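Local coordinates for protein putative isocitrate dehydrogenase, NAD-dependent (Methylococcus capsulatus, PDB 6LKY) that probably oxidises isocitrate with NAD as electron acceptor and a magnesium ion bound, at residues 249-254 with 258-263; 56-59 with 63-66. The protein carries 1 engineered substitution. All coordinates share one frame; numbering follows the deposited sequence.

Contact 1. Residues 249-254 with 258-263. With NAD (nicotinamide-adenine-dinucleotide), chain C.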
loop_
_atom_site.group_PDB
_atom_site.type_symbol
_atom_site.label_atom_id
_atom_site.label_comp_id
_atom_site.label_asym_id
_atom_site.label_seq_id
_atom_site.Cartn_x
_atom_site.Cartn_y
_atom_site.Cartn_z
ATOM N N GLY A 249 -5.643 -16.344 -5.680
ATOM C CA GLY A 249 -4.333 -16.204 -6.273
ATOM C C GLY A 249 -3.788 -17.538 -6.741
ATOM O O GLY A 249 -4.046 -18.582 -6.121
ATOM N N ALA A 250 -3.089 -17.511 -7.874
ATOM C CA ALA A 250 -2.372 -18.659 -8.414
ATOM C C ALA A 250 -0.871 -18.418 -8.341
ATOM O O ALA A 250 -0.390 -17.392 -8.824
ATOM C CB ALA A 250 -2.771 -18.917 -9.866
ATOM N N ASN A 251 -0.134 -19.354 -7.747
ATOM C CA ASN A 251 1.326 -19.338 -7.719
ATOM C C ASN A 251 1.839 -20.276 -8.807
ATOM O O ASN A 251 1.706 -21.499 -8.691
ATOM C CB ASN A 251 1.858 -19.765 -6.349
ATOM C CG ASN A 251 1.298 -18.926 -5.205
ATOM O OD1 ASN A 251 1.897 -17.927 -4.799
ATOM N ND2 ASN A 251 0.162 -19.344 -4.661
ATOM N N ILE A 252 2.420 -19.706 -9.859
ATOM C CA ILE A 252 2.816 -20.435 -11.058
ATOM C C ILE A 252 4.336 -20.472 -11.185
ATOM O O ILE A 252 5.005 -19.426 -11.149
ATOM C CB ILE A 252 2.202 -19.803 -12.318
ATOM C CG1 ILE A 252 0.695 -19.610 -12.145
ATOM C CG2 ILE A 252 2.547 -20.643 -13.550
ATOM C CD1 ILE A 252 -0.066 -20.911 -11.896
ATOM N N GLY A 253 4.868 -21.681 -11.371
ATOM C CA GLY A 253 6.193 -21.895 -11.903
ATOM C C GLY A 253 6.105 -22.747 -13.162
ATOM O O GLY A 253 5.024 -23.169 -13.581
ATOM N N THR A 254 7.270 -22.995 -13.764
ATOM C CA THR A 254 7.290 -23.779 -14.994
ATOM C C THR A 254 6.844 -25.218 -14.760
ATOM O O THR A 254 6.274 -25.842 -15.661
ATOM C CB THR A 254 8.689 -23.771 -15.610
ATOM O OG1 THR A 254 9.607 -24.422 -14.719
ATOM C CG2 THR A 254 9.151 -22.350 -15.867
ATOM N N LEU A 258 0.343 -23.768 -7.453
ATOM C CA LEU A 258 -0.300 -23.852 -6.149
ATOM C C LEU A 258 -1.367 -22.771 -6.050
ATOM O O LEU A 258 -1.079 -21.584 -6.239
ATOM C CB LEU A 258 0.744 -23.715 -5.034
ATOM C CG LEU A 258 0.271 -23.797 -3.572
ATOM C CD1 LEU A 258 1.367 -24.387 -2.698
ATOM C CD2 LEU A 258 -0.158 -22.423 -3.042
ATOM N N PHE A 259 -2.593 -23.166 -5.724
ATOM C CA PHE A 259 -3.725 -22.252 -5.782
ATOM C C PHE A 259 -4.251 -21.991 -4.378
ATOM O O PHE A 259 -4.282 -22.903 -3.546
ATOM C CB PHE A 259 -4.803 -22.814 -6.722
ATOM C CG PHE A 259 -4.285 -23.035 -8.106
ATOM C CD1 PHE A 259 -3.602 -24.198 -8.422
ATOM C CD2 PHE A 259 -4.395 -22.043 -9.063
ATOM C CE1 PHE A 259 -3.079 -24.385 -9.683
ATOM C CE2 PHE A 259 -3.873 -22.220 -10.330
ATOM C CZ PHE A 259 -3.208 -23.383 -10.641
ATOM N N GLU A 260 -4.623 -20.735 -4.097
ATOM C CA GLU A 260 -4.984 -20.395 -2.726
ATOM C C GLU A 260 -5.868 -19.157 -2.701
ATOM O O GLU A 260 -5.917 -18.384 -3.657
ATOM C CB GLU A 260 -3.729 -20.136 -1.879
ATOM C CG GLU A 260 -2.909 -18.943 -2.412
ATOM C CD GLU A 260 -1.663 -18.622 -1.571
ATOM O OE1 GLU A 260 -1.652 -18.934 -0.358
ATOM O OE2 GLU A 260 -0.695 -18.050 -2.126
ATOM N N ALA A 261 -6.551 -18.965 -1.574
ATOM C CA ALA A 261 -7.136 -17.659 -1.313
ATOM C C ALA A 261 -6.031 -16.634 -1.027
ATOM O O ALA A 261 -4.912 -16.968 -0.625
ATOM C CB ALA A 261 -8.127 -17.723 -0.144
ATOM N N VAL A 262 -6.365 -15.366 -1.258
ATOM C CA VAL A 262 -5.450 -14.272 -0.947
ATOM C C VAL A 262 -5.394 -14.010 0.555
ATOM O O VAL A 262 -4.353 -13.595 1.088
ATOM C CB VAL A 262 -5.890 -13.026 -1.743
ATOM C CG1 VAL A 262 -5.344 -11.753 -1.126
ATOM C CG2 VAL A 262 -5.501 -13.174 -3.220
ATOM N N HIS A 263 -6.492 -14.264 1.261
ATOM C CA HIS A 263 -6.596 -13.898 2.660
ATOM C C HIS A 263 -5.829 -14.882 3.535
ATOM O O HIS A 263 -5.329 -15.915 3.073
ATOM C CB HIS A 263 -8.069 -13.811 3.078
ATOM C CG HIS A 263 -8.817 -15.109 2.977
ATOM N ND1 HIS A 263 -8.529 -16.205 3.769
ATOM C CD2 HIS A 263 -9.867 -15.472 2.202
ATOM C CE1 HIS A 263 -9.354 -17.193 3.465
ATOM N NE2 HIS A 263 -10.181 -16.772 2.523
HETATM P PA NAD C . -6.403 -12.113 7.566
HETATM O O1A NAD C . -6.315 -13.475 8.209
HETATM O O2A NAD C . -6.560 -12.230 6.080
HETATM O O5B NAD C . -7.592 -11.287 8.247
HETATM C C5B NAD C . -7.794 -9.932 7.853
HETATM C C4B NAD C . -9.254 -9.577 8.052
HETATM O O4B NAD C . -9.986 -10.183 6.967
HETATM C C3B NAD C . -9.758 -10.164 9.364
HETATM O O3B NAD C . -10.624 -9.251 10.022
HETATM C C2B NAD C . -10.517 -11.406 8.921
HETATM O O2B NAD C . -11.590 -11.784 9.798
HETATM C C1B NAD C . -10.970 -11.061 7.509
HETATM N N9A NAD C . -11.034 -12.351 6.837
HETATM C C8A NAD C . -9.971 -12.733 5.889
HETATM N N7A NAD C . -10.598 -13.951 5.342
HETATM C C5A NAD C . -11.934 -13.495 4.975
HETATM C C6A NAD C . -12.941 -14.630 5.038
HETATM N N6A NAD C . -12.718 -15.527 3.892
HETATM N N1A NAD C . -14.281 -14.033 4.941
HETATM C C2A NAD C . -14.629 -13.133 6.058
HETATM N N3A NAD C . -13.464 -12.836 6.897
HETATM C C4A NAD C . -12.287 -12.537 6.086
HETATM O O3 NAD C . -5.054 -11.276 7.806
HETATM P PN NAD C . -4.269 -11.122 9.188
HETATM O O1N NAD C . -5.155 -11.114 10.393
HETATM O O2N NAD C . -3.467 -9.837 9.051
HETATM O O5D NAD C . -3.276 -12.381 9.288
HETATM C C5D NAD C . -3.696 -13.590 9.941
HETATM C C4D NAD C . -2.707 -14.705 9.625
HETATM O O4D NAD C . -2.853 -15.166 8.271
HETATM C C3D NAD C . -1.263 -14.230 9.796
HETATM O O3D NAD C . -0.569 -15.225 10.543
HETATM C C2D NAD C . -0.744 -14.172 8.371
HETATM O O2D NAD C . 0.648 -14.456 8.247
HETATM C C1D NAD C . -1.550 -15.254 7.666
HETATM N N1N NAD C . -1.480 -15.018 6.201
HETATM C C2N NAD C . -1.860 -16.174 5.400
HETATM C C3N NAD C . -1.520 -15.817 3.971
HETATM C C7N NAD C . -1.417 -17.033 3.044
HETATM O O7N NAD C . -1.922 -16.760 1.744
HETATM N N7N NAD C . -2.019 -18.219 3.649
HETATM C C4N NAD C . -2.353 -14.676 3.410
HETATM C C5N NAD C . -2.421 -13.495 4.358
HETATM C C6N NAD C . -2.162 -13.753 5.845
#
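Asn251 faces Leu258 across an antiparallel beta hairpin, and its side chain ties both Leu258 and Glu260 to the neighbouring strand. Asn251 CB passes 3.5 Å from Leu258 O. With CG beside the backbone N (chi1 -55°), the amide is turned across the partner strand. Asn251 ND2 then donates to Leu258 O at 3.0 Å. Leu258 O also accepts from Asn251 N at 2.9 Å, the two donors coming from opposite faces of its plane. The second bond of Asn251 ND2, 3.0 Å to Glu260 OE2, meets the carboxylate from above its plane, the two flat groups lying 57° apart; Arg85 is salt-bridged to the same oxygen. OD1 accepts from Asn118, so an amide, donor and acceptor in one group, suits this buried place. A leucine here would probably cost Glu260 OE2 and Leu258 O their amide donor and leave Asn118 without its mate. The other oxygen, Glu260 OE1, lies 3.0 Å from NAD O7N, with Lys66 as its salt-bridge partner. Farther along, the His263 ring has NAD N7A over one face and Ala261 CB over the other, each offset toward the rim. On the opposite side of the sheet from Asn251, Ala250 CB is small enough to sit 3.5 Å from Phe259 CE2. These two residues pack against helix 278-290, while strands 92-98 and 63-66 continue the sheet on either side of the hairpin.

Contact 2. Residues 56-59 with 63-66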
loop_
_atom_site.group_PDB
_atom_site.type_symbol
_atom_site.label_atom_id
_atom_site.label_comp_id
_atom_site.label_asym_id
_atom_site.label_seq_id
_atom_site.Cartn_x
_atom_site.Cartn_y
_atom_site.Cartn_z
ATOM N N ASP A 56 7.401 -33.295 -0.599
ATOM C CA ASP A 56 7.521 -34.430 -1.513
ATOM C C ASP A 56 6.231 -34.645 -2.292
ATOM O O ASP A 56 6.258 -34.878 -3.507
ATOM C CB ASP A 56 7.888 -35.699 -0.733
ATOM C CG ASP A 56 9.240 -35.600 -0.047
ATOM O OD1 ASP A 56 10.028 -34.703 -0.413
ATOM O OD2 ASP A 56 9.516 -36.419 0.862
ATOM N N SER A 57 5.086 -34.561 -1.606
ATOM C CA SER A 57 3.796 -34.740 -2.267
ATOM C C SER A 57 3.567 -33.678 -3.333
ATOM O O SER A 57 3.099 -33.988 -4.439
ATOM C CB SER A 57 2.672 -34.715 -1.230
ATOM O OG SER A 57 1.405 -34.545 -1.844
ATOM N N ILE A 58 3.876 -32.413 -3.022
ATOM C CA ILE A 58 3.657 -31.367 -4.018
ATOM C C ILE A 58 4.595 -31.554 -5.206
ATOM O O ILE A 58 4.197 -31.375 -6.361
ATOM C CB ILE A 58 3.805 -29.958 -3.411
ATOM C CG1 ILE A 58 2.833 -29.772 -2.248
ATOM C CG2 ILE A 58 3.540 -28.900 -4.493
ATOM C CD1 ILE A 58 3.065 -28.511 -1.436
ATOM N N ARG A 59 5.848 -31.929 -4.952
ATOM C CA ARG A 59 6.757 -32.113 -6.078
ATOM C C ARG A 59 6.396 -33.331 -6.907
ATOM O O ARG A 59 6.714 -33.374 -8.098
ATOM C CB ARG A 59 8.195 -32.186 -5.596
ATOM C CG ARG A 59 8.639 -30.872 -5.040
ATOM C CD ARG A 59 10.122 -30.698 -5.104
ATOM N NE ARG A 59 10.731 -30.956 -3.813
ATOM C CZ ARG A 59 11.532 -30.095 -3.208
ATOM N NH1 ARG A 59 11.792 -28.936 -3.794
ATOM N NH2 ARG A 59 12.062 -30.391 -2.029
ATOM N N ILE A 63 0.638 -30.076 -8.470
ATOM C CA ILE A 63 -0.514 -29.206 -8.258
ATOM C C ILE A 63 -0.905 -29.269 -6.787
ATOM O O ILE A 63 -0.952 -30.352 -6.190
ATOM C CB ILE A 63 -1.714 -29.594 -9.148
ATOM C CG1 ILE A 63 -1.285 -29.739 -10.609
ATOM C CG2 ILE A 63 -2.825 -28.563 -9.031
ATOM C CD1 ILE A 63 -0.908 -28.418 -11.264
ATOM N N CYS A 64 -1.199 -28.108 -6.206
ATOM C CA CYS A 64 -1.504 -28.014 -4.789
ATOM C C CYS A 64 -2.634 -27.019 -4.574
ATOM O O CYS A 64 -2.683 -25.965 -5.211
ATOM C CB CYS A 64 -0.260 -27.618 -3.975
ATOM S SG CYS A 64 -0.528 -27.509 -2.193
ATOM N N PHE A 65 -3.558 -27.392 -3.700
ATOM C CA PHE A 65 -4.689 -26.578 -3.274
ATOM C C PHE A 65 -4.480 -26.311 -1.786
ATOM O O PHE A 65 -4.493 -27.250 -0.982
ATOM C CB PHE A 65 -5.989 -27.328 -3.543
ATOM C CG PHE A 65 -7.208 -26.469 -3.556
ATOM C CD1 PHE A 65 -7.234 -25.279 -4.265
ATOM C CD2 PHE A 65 -8.352 -26.874 -2.887
ATOM C CE1 PHE A 65 -8.383 -24.501 -4.283
ATOM C CE2 PHE A 65 -9.495 -26.094 -2.895
ATOM C CZ PHE A 65 -9.515 -24.914 -3.591
ATOM N N LYS A 66 -4.262 -25.047 -1.415
ATOM C CA LYS A 66 -3.711 -24.717 -0.102
ATOM C C LYS A 66 -4.588 -23.696 0.609
ATOM O O LYS A 66 -4.797 -22.591 0.104
ATOM C CB LYS A 66 -2.275 -24.187 -0.225
ATOM C CG LYS A 66 -1.585 -23.988 1.125
ATOM C CD LYS A 66 -0.388 -23.020 1.046
ATOM C CE LYS A 66 -0.782 -21.658 0.500
ATOM N NZ LYS A 66 -1.620 -20.827 1.424
#
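Ile58, on helix 52-61, lies alongside Cys64, on strand 63-66, and these two side chains make most of this small interface. The CA atoms of the pair are 6.2 Å apart, close enough that even short side chains meet. Ile58 holds CG1 beside its backbone N (chi1 -58°), a conformation that beta-branched residues adopt readily in a helix because it keeps both branches clear of the preceding turn. From CG1 the chain runs on extended (chi2 170°), carrying Ile58 CD1 to 3.8 Å from Cys64 SG. The other branch stays nearer the strand backbone, with Ile58 CG2 4.0 Å from Cys64 CB. Between the two ends, Ile58 CG1 is 4.1 Å from Cys64 SG. Cys64 in turn swings its sulfur opposite its own N (chi1 -179°), which lets the thiol follow the length of the isoleucine instead of pointing into it.

The helix leads through a short turn into the strand, closing a beta-alpha-beta crossover: helices 39-46 and 52-61 join strand 31-35 to the parallel strand 63-66, with strand 2-7 between them. Cys64 and Lys66 share one face of the strand, whereas Ile63 and Phe65 project to the other, where Phe65 packs on helix 278-290. The helix's directional bonds to neighbouring strands run through Ser57, its OG hydrogen-bonded to Thr5 and Asp34. The link between Ile58 and Cys64 is apolar, made of carbon-sulfur and carbon-carbon contacts: a branched aliphatic chain offers broad surface, and a slim, polarisable thiol probably suits a place that Leu258 and Ile7 also touch. Dispersion and burial, not directional bonding, hold these two side chains together.

Strands 63-66 and 257-261 are parallel neighbours in the large mixed sheet, so contact 2 adjoins contact 1 directly, their centres about 11 Å apart. Phe259 N lies 2.8 Å from Cys64 O, a probable backbone hydrogen bond, and Leu258 fills the seam, its CD1 3.7 Å from Cys64 SG. Nearer the cofactor, Lys66 NZ forms a 2.6 Å salt bridge with Glu260 OE1. Lys66 and Glu260 both belong to the NAD pocket, and Lys66 is further held by Asn81. Contact 1 reaches the dinucleotide itself, whereas the Ile58-Cys64 packing of contact 2 is set back, the Cys64 side chain lying about 11 Å from NAD.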